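Local coordinates for protein aminopeptidase P; XAA-pro aminopeptidase (Streptococcus thermophilus, PDB 3IL0) that is the N-terminal, creatinase/prolidase-type domain of a putative Xaa-Pro aminopeptidase of family M24B, which as a whole probably cleaves off an N-terminal residue that precedes proline, at residues G19-L24 with D89-I94; N49-L54 with H68-I73. All coordinates share one frame; numbering follows the deposited sequence.

Interaction 1. Residues G19-L24 with D89-I94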
loop_
_atom_site.group_PDB
_atom_site.type_symbol
_atom_site.label_atom_id
_atom_site.label_comp_id
_atom_site.label_asym_id
_atom_site.label_seq_id
_atom_site.Cartn_x
_atom_site.Cartn_y
_atom_site.Cartn_z
ATOM N N GLY A 19 -1.192 1.382 -15.229
ATOM C CA GLY A 19 -0.490 0.146 -15.563
ATOM C C GLY A 19 0.157 -0.599 -14.398
ATOM O O GLY A 19 1.029 -1.395 -14.601
ATOM N N LEU A 20 -0.320 -0.363 -13.181
ATOM C CA LEU A 20 0.232 -0.977 -11.980
ATOM C C LEU A 20 -0.654 -2.133 -11.511
ATOM O O LEU A 20 -1.868 -2.011 -11.500
ATOM C CB LEU A 20 0.269 0.071 -10.865
ATOM C CG LEU A 20 1.218 1.295 -10.993
ATOM C CD1 LEU A 20 0.925 2.241 -9.796
ATOM C CD2 LEU A 20 2.686 0.891 -11.057
ATOM N N ASP A 21 -0.047 -3.257 -11.136
ATOM C CA ASP A 21 -0.782 -4.308 -10.397
ATOM C C ASP A 21 -0.981 -3.975 -8.925
ATOM O O ASP A 21 -1.871 -4.553 -8.246
ATOM C CB ASP A 21 -0.010 -5.597 -10.470
ATOM C CG ASP A 21 0.123 -6.087 -11.885
ATOM O OD1 ASP A 21 -0.875 -5.932 -12.614
ATOM O OD2 ASP A 21 1.212 -6.516 -12.301
ATOM N N ALA A 22 -0.131 -3.076 -8.412
ATOM C CA ALA A 22 -0.127 -2.720 -6.995
ATOM C C ALA A 22 0.579 -1.366 -6.734
ATOM O O ALA A 22 1.359 -0.895 -7.536
ATOM C CB ALA A 22 0.580 -3.864 -6.224
ATOM N N LEU A 23 0.272 -0.773 -5.597
ATOM C CA LEU A 23 0.945 0.384 -5.097
ATOM C C LEU A 23 1.234 0.184 -3.630
ATOM O O LEU A 23 0.348 -0.160 -2.827
ATOM C CB LEU A 23 0.123 1.648 -5.295
ATOM C CG LEU A 23 0.876 2.970 -5.048
ATOM C CD1 LEU A 23 2.021 3.229 -6.077
ATOM C CD2 LEU A 23 -0.116 4.086 -4.999
ATOM N N LEU A 24 2.493 0.359 -3.287
ATOM C CA LEU A 24 2.893 0.404 -1.933
ATOM C C LEU A 24 2.678 1.876 -1.483
ATOM O O LEU A 24 3.176 2.793 -2.118
ATOM C CB LEU A 24 4.357 0.012 -1.892
ATOM C CG LEU A 24 5.061 0.130 -0.552
ATOM C CD1 LEU A 24 4.618 -1.072 0.256
ATOM C CD2 LEU A 24 6.608 0.195 -0.667
ATOM N N ASP A 89 -0.487 -13.994 -5.901
ATOM C CA ASP A 89 -1.315 -13.329 -6.920
ATOM C C ASP A 89 -0.608 -13.123 -8.251
ATOM O O ASP A 89 -1.200 -12.705 -9.215
ATOM C CB ASP A 89 -1.850 -12.033 -6.409
ATOM C CG ASP A 89 -2.814 -12.216 -5.218
ATOM O OD1 ASP A 89 -3.211 -13.384 -4.872
ATOM O OD2 ASP A 89 -3.170 -11.183 -4.595
ATOM N N LYS A 90 0.652 -13.462 -8.323
ATOM C CA LYS A 90 1.353 -13.447 -9.585
ATOM C C LYS A 90 1.424 -12.005 -10.172
ATOM O O LYS A 90 1.191 -11.799 -11.356
ATOM C CB LYS A 90 0.640 -14.403 -10.553
ATOM C CG LYS A 90 0.964 -15.911 -10.330
ATOM C CD LYS A 90 -0.246 -16.771 -10.533
ATOM C CE LYS A 90 -0.794 -16.983 -11.956
ATOM N NZ LYS A 90 -1.578 -18.351 -11.961
ATOM N N LEU A 91 1.731 -11.012 -9.355
ATOM C CA LEU A 91 1.649 -9.619 -9.822
ATOM C C LEU A 91 3.001 -9.287 -10.451
ATOM O O LEU A 91 3.978 -9.902 -10.125
ATOM C CB LEU A 91 1.283 -8.681 -8.674
ATOM C CG LEU A 91 -0.034 -8.997 -7.957
ATOM C CD1 LEU A 91 -0.383 -7.931 -6.930
ATOM C CD2 LEU A 91 -1.186 -9.120 -8.947
ATOM N N GLU A 92 3.065 -8.331 -11.369
ATOM C CA GLU A 92 4.335 -7.998 -11.979
ATOM C C GLU A 92 4.912 -6.595 -11.667
ATOM O O GLU A 92 6.101 -6.440 -11.434
ATOM C CB GLU A 92 4.178 -8.148 -13.475
ATOM C CG GLU A 92 5.382 -7.684 -14.248
ATOM C CD GLU A 92 6.678 -8.294 -13.730
ATOM O OE1 GLU A 92 6.624 -9.451 -13.230
ATOM O OE2 GLU A 92 7.748 -7.634 -13.829
ATOM N N THR A 93 4.071 -5.578 -11.723
ATOM C CA THR A 93 4.490 -4.232 -11.607
ATOM C C THR A 93 3.917 -3.621 -10.322
ATOM O O THR A 93 2.685 -3.411 -10.140
ATOM C CB THR A 93 4.111 -3.463 -12.888
ATOM O OG1 THR A 93 2.710 -3.242 -12.905
ATOM C CG2 THR A 93 4.453 -4.267 -14.122
ATOM N N ILE A 94 4.858 -3.309 -9.434
ATOM C CA ILE A 94 4.597 -2.725 -8.122
ATOM C C ILE A 94 4.988 -1.227 -8.207
ATOM O O ILE A 94 6.121 -0.861 -8.524
ATOM C CB ILE A 94 5.369 -3.524 -7.044
ATOM C CG1 ILE A 94 5.039 -5.019 -7.183
ATOM C CG2 ILE A 94 5.020 -3.083 -5.642
ATOM C CD1 ILE A 94 5.883 -5.921 -6.236
#

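Interaction 2. Residues N49-L54 with H68-I73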
loop_
_atom_site.group_PDB
_atom_site.type_symbol
_atom_site.label_atom_id
_atom_site.label_comp_id
_atom_site.label_asym_id
_atom_site.label_seq_id
_atom_site.Cartn_x
_atom_site.Cartn_y
_atom_site.Cartn_z
ATOM N N ASN A 49 -7.286 -6.331 -6.728
ATOM C CA ASN A 49 -8.137 -7.149 -5.946
ATOM C C ASN A 49 -8.032 -7.109 -4.460
ATOM O O ASN A 49 -8.979 -7.517 -3.871
ATOM C CB ASN A 49 -8.124 -8.543 -6.517
ATOM C CG ASN A 49 -8.786 -8.544 -7.879
ATOM O OD1 ASN A 49 -9.930 -8.015 -8.008
ATOM N ND2 ASN A 49 -8.079 -8.969 -8.904
ATOM N N ARG A 50 -6.949 -6.620 -3.840
ATOM C CA ARG A 50 -6.910 -6.574 -2.379
ATOM C C ARG A 50 -6.570 -5.216 -1.862
ATOM O O ARG A 50 -6.065 -4.348 -2.572
ATOM C CB ARG A 50 -5.868 -7.526 -1.792
ATOM C CG ARG A 50 -5.623 -8.781 -2.543
ATOM C CD ARG A 50 -4.748 -9.713 -1.672
ATOM N NE ARG A 50 -4.545 -10.988 -2.342
ATOM C CZ ARG A 50 -5.141 -12.139 -2.052
ATOM N NH1 ARG A 50 -6.014 -12.232 -1.100
ATOM N NH2 ARG A 50 -4.888 -13.224 -2.768
ATOM N N ARG A 51 -6.808 -5.060 -0.579
ATOM C CA ARG A 51 -6.341 -3.922 0.137
ATOM C C ARG A 51 -5.761 -4.476 1.408
ATOM O O ARG A 51 -6.487 -5.095 2.200
ATOM C CB ARG A 51 -7.490 -2.985 0.444
ATOM C CG ARG A 51 -8.230 -2.503 -0.786
ATOM C CD ARG A 51 -9.076 -1.302 -0.463
ATOM N NE ARG A 51 -9.971 -1.090 -1.589
ATOM C CZ ARG A 51 -11.218 -1.540 -1.679
ATOM N NH1 ARG A 51 -11.794 -2.184 -0.675
ATOM N NH2 ARG A 51 -11.893 -1.317 -2.790
ATOM N N LEU A 52 -4.464 -4.263 1.616
ATOM C CA LEU A 52 -3.802 -4.745 2.798
ATOM C C LEU A 52 -3.399 -3.604 3.696
ATOM O O LEU A 52 -2.893 -2.560 3.250
ATOM C CB LEU A 52 -2.566 -5.539 2.413
ATOM C CG LEU A 52 -2.719 -6.744 1.489
ATOM C CD1 LEU A 52 -1.376 -7.451 1.371
ATOM C CD2 LEU A 52 -3.886 -7.716 2.000
ATOM N N PHE A 53 -3.596 -3.810 4.985
ATOM C CA PHE A 53 -3.122 -2.855 5.980
ATOM C C PHE A 53 -2.202 -3.632 6.885
ATOM O O PHE A 53 -2.620 -4.639 7.465
ATOM C CB PHE A 53 -4.316 -2.272 6.780
ATOM C CG PHE A 53 -3.913 -1.292 7.845
ATOM C CD1 PHE A 53 -4.009 0.076 7.617
ATOM C CD2 PHE A 53 -3.424 -1.737 9.077
ATOM C CE1 PHE A 53 -3.640 0.984 8.595
ATOM C CE2 PHE A 53 -3.022 -0.844 10.045
ATOM C CZ PHE A 53 -3.148 0.526 9.813
ATOM N N LEU A 54 -0.964 -3.187 7.035
ATOM C CA LEU A 54 -0.010 -3.993 7.763
ATOM C C LEU A 54 0.517 -3.234 8.965
ATOM O O LEU A 54 1.060 -2.134 8.829
ATOM C CB LEU A 54 1.140 -4.480 6.832
ATOM C CG LEU A 54 0.744 -5.269 5.562
ATOM C CD1 LEU A 54 0.868 -4.425 4.325
ATOM C CD2 LEU A 54 1.582 -6.493 5.403
ATOM N N HIS A 68 -11.856 0.183 7.818
ATOM C CA HIS A 68 -12.821 -0.609 7.059
ATOM C C HIS A 68 -12.397 -0.744 5.604
ATOM O O HIS A 68 -11.749 0.138 5.084
ATOM C CB HIS A 68 -14.223 0.019 7.171
ATOM C CG HIS A 68 -14.665 0.251 8.589
ATOM N ND1 HIS A 68 -15.368 -0.686 9.317
ATOM C CD2 HIS A 68 -14.483 1.308 9.417
ATOM C CE1 HIS A 68 -15.604 -0.215 10.530
ATOM N NE2 HIS A 68 -15.076 0.994 10.618
ATOM N N GLY A 69 -12.764 -1.855 4.957
ATOM C CA GLY A 69 -12.375 -2.170 3.541
ATOM C C GLY A 69 -10.988 -2.798 3.319
ATOM O O GLY A 69 -10.530 -2.972 2.190
ATOM N N PHE A 70 -10.323 -3.119 4.420
ATOM C CA PHE A 70 -8.923 -3.486 4.425
ATOM C C PHE A 70 -8.719 -4.736 5.203
ATOM O O PHE A 70 -9.191 -4.913 6.327
ATOM C CB PHE A 70 -8.064 -2.412 5.065
ATOM C CG PHE A 70 -7.589 -1.394 4.099
ATOM C CD1 PHE A 70 -6.264 -1.325 3.748
ATOM C CD2 PHE A 70 -8.478 -0.519 3.507
ATOM C CE1 PHE A 70 -5.828 -0.390 2.844
ATOM C CE2 PHE A 70 -8.029 0.441 2.585
ATOM C CZ PHE A 70 -6.706 0.494 2.261
ATOM N N ASP A 71 -7.959 -5.596 4.584
ATOM C CA ASP A 71 -7.638 -6.830 5.144
ATOM C C ASP A 71 -6.437 -6.554 6.024
ATOM O O ASP A 71 -5.385 -6.226 5.510
ATOM C CB ASP A 71 -7.345 -7.740 3.983
ATOM C CG ASP A 71 -7.063 -9.070 4.416
ATOM O OD1 ASP A 71 -6.251 -9.162 5.354
ATOM O OD2 ASP A 71 -7.669 -10.002 3.856
ATOM N N ILE A 72 -6.621 -6.618 7.339
ATOM C CA ILE A 72 -5.578 -6.244 8.332
ATOM C C ILE A 72 -4.608 -7.417 8.525
ATOM O O ILE A 72 -5.048 -8.550 8.720
ATOM C CB ILE A 72 -6.159 -5.874 9.744
ATOM C CG1 ILE A 72 -7.498 -5.116 9.658
ATOM C CG2 ILE A 72 -5.140 -5.102 10.583
ATOM C CD1 ILE A 72 -7.506 -3.812 8.914
ATOM N N ILE A 73 -3.300 -7.153 8.461
ATOM C CA ILE A 73 -2.275 -8.185 8.573
ATOM C C ILE A 73 -1.367 -7.821 9.728
ATOM O O ILE A 73 -0.715 -6.768 9.746
ATOM C CB ILE A 73 -1.412 -8.358 7.278
ATOM C CG1 ILE A 73 -2.271 -8.441 6.010
ATOM C CG2 ILE A 73 -0.545 -9.586 7.382
ATOM C CD1 ILE A 73 -3.226 -9.610 5.934
#

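Interaction 1. Residues G19-L24 with D89-I94
Asp21 and Thr93 carry this contact, each using its side chain on the backbone of the other segment. The carboxylate of Asp21 receives two backbone N-H groups on one oxygen. Glu92 N lies 2.8 Å from Asp21 OD2, and Thr93 N lies 3.1 Å from the same OD2. Both bonds are fairly straight. They meet OD2 on its anti side but from opposite faces of the carboxylate plane, so the turn into strand 93-97 is gripped at two successive amides.

In return, Thr93 OG1 donates to a lone pair of Gly19 O at 3.0 Å, in the carbonyl plane. With chi1 at 73°, OG1 sits between the backbone N and carbonyl carbon of Thr93, where it also accepts a longer bond from Asp21 N. That amide is shared, since Asp21 N also reaches Thr93 O at 2.9 Å. Ala22 N adds a weak bond to Thr93 O. Ala22 and Ile94 form a parallel bridge.

Apolar contact is modest. Leu91 CB meets Asp21 CB at 3.8 Å, and Leu91 CD1 approaches Ala22 CB at 4.2 Å.

Both segments leave their helices through Schellman motifs, at Gly19 and Lys90. Strands 22-25 and 93-97 are adjacent and parallel within the mixed sheet of the creatinase/prolidase N-terminal domain. Ala22 and Ile94 pack on Phe45 of strand 42-47, Ile94 also on Val86 of helix 78-88, and Leu20 on Phe123 of helix 123-128.

Interaction 2. Residues N49-L54 with H68-I73
Arg51 and Phe70 pack together where the two parallel strands of a beta-alpha-beta unit begin to pair: strand 51-55, helix 60-66, strand 71-74. The strand segments cross at -32°, a twist that leaves the pairing even from Leu52 with Asp71 to Leu54 with Ile73. Asp71 N donates to Arg51 O at 2.8 Å. Phe53 N then reaches Asp71 O at 3.1 Å from above the carbonyl plane, and Ile73 N closes on Phe53 O at 2.8 Å.

The tight part centres on Phe70. A CH-pi contact puts Arg51 CB over the face of its ring, 3.7 Å from the Phe70 centroid and 4° off the normal. Leu8 of helix 7-18 touches both residues. Phe53 CB lies 3.7 Å from Phe70 CD1, and Leu52 O sits at the ring edge. The Phe53 ring, with CG anti to its backbone N (chi1 179°), runs alongside Ile72 and stacks edge-to-face with Phe37. On the opposite face of the sheet, Leu52 and Leu54 are buried under helix 78-88. Leu52 CD2 is 4.0 Å from Asp71 CB, and Leu54 CD2 is 4.0 Å from Ile73 CB.

The solvent side lies at Asp71 and Gly69, both exposed. Here Arg51 extends past Gly69, near a bound glycerol. Arg51 NH1 donates to a lone pair of Gly69 O at 3.2 Å, with that oxygen in the guanidinium plane.

In the fold
From the N terminus, helix 7-18 leads into strand 22-25, the first half of interaction 1. The chain then passes through helix 28-35 and strand 42-47 to strand 51-55. Interaction 2 closes a short loop there, around helix 60-66, when strand 71-74 comes back alongside. Helix 78-88 follows, and strand 93-97 closes the much longer loop of interaction 1. The short loop therefore lies wholly within the long one, and the two do not cross. Both contacts belong to one mixed sheet. Interaction 2 holds one of its two edge strands, 71-74, and interaction 1 joins two inner strands. A salt bridge between Arg50 and Asp89 links them directly.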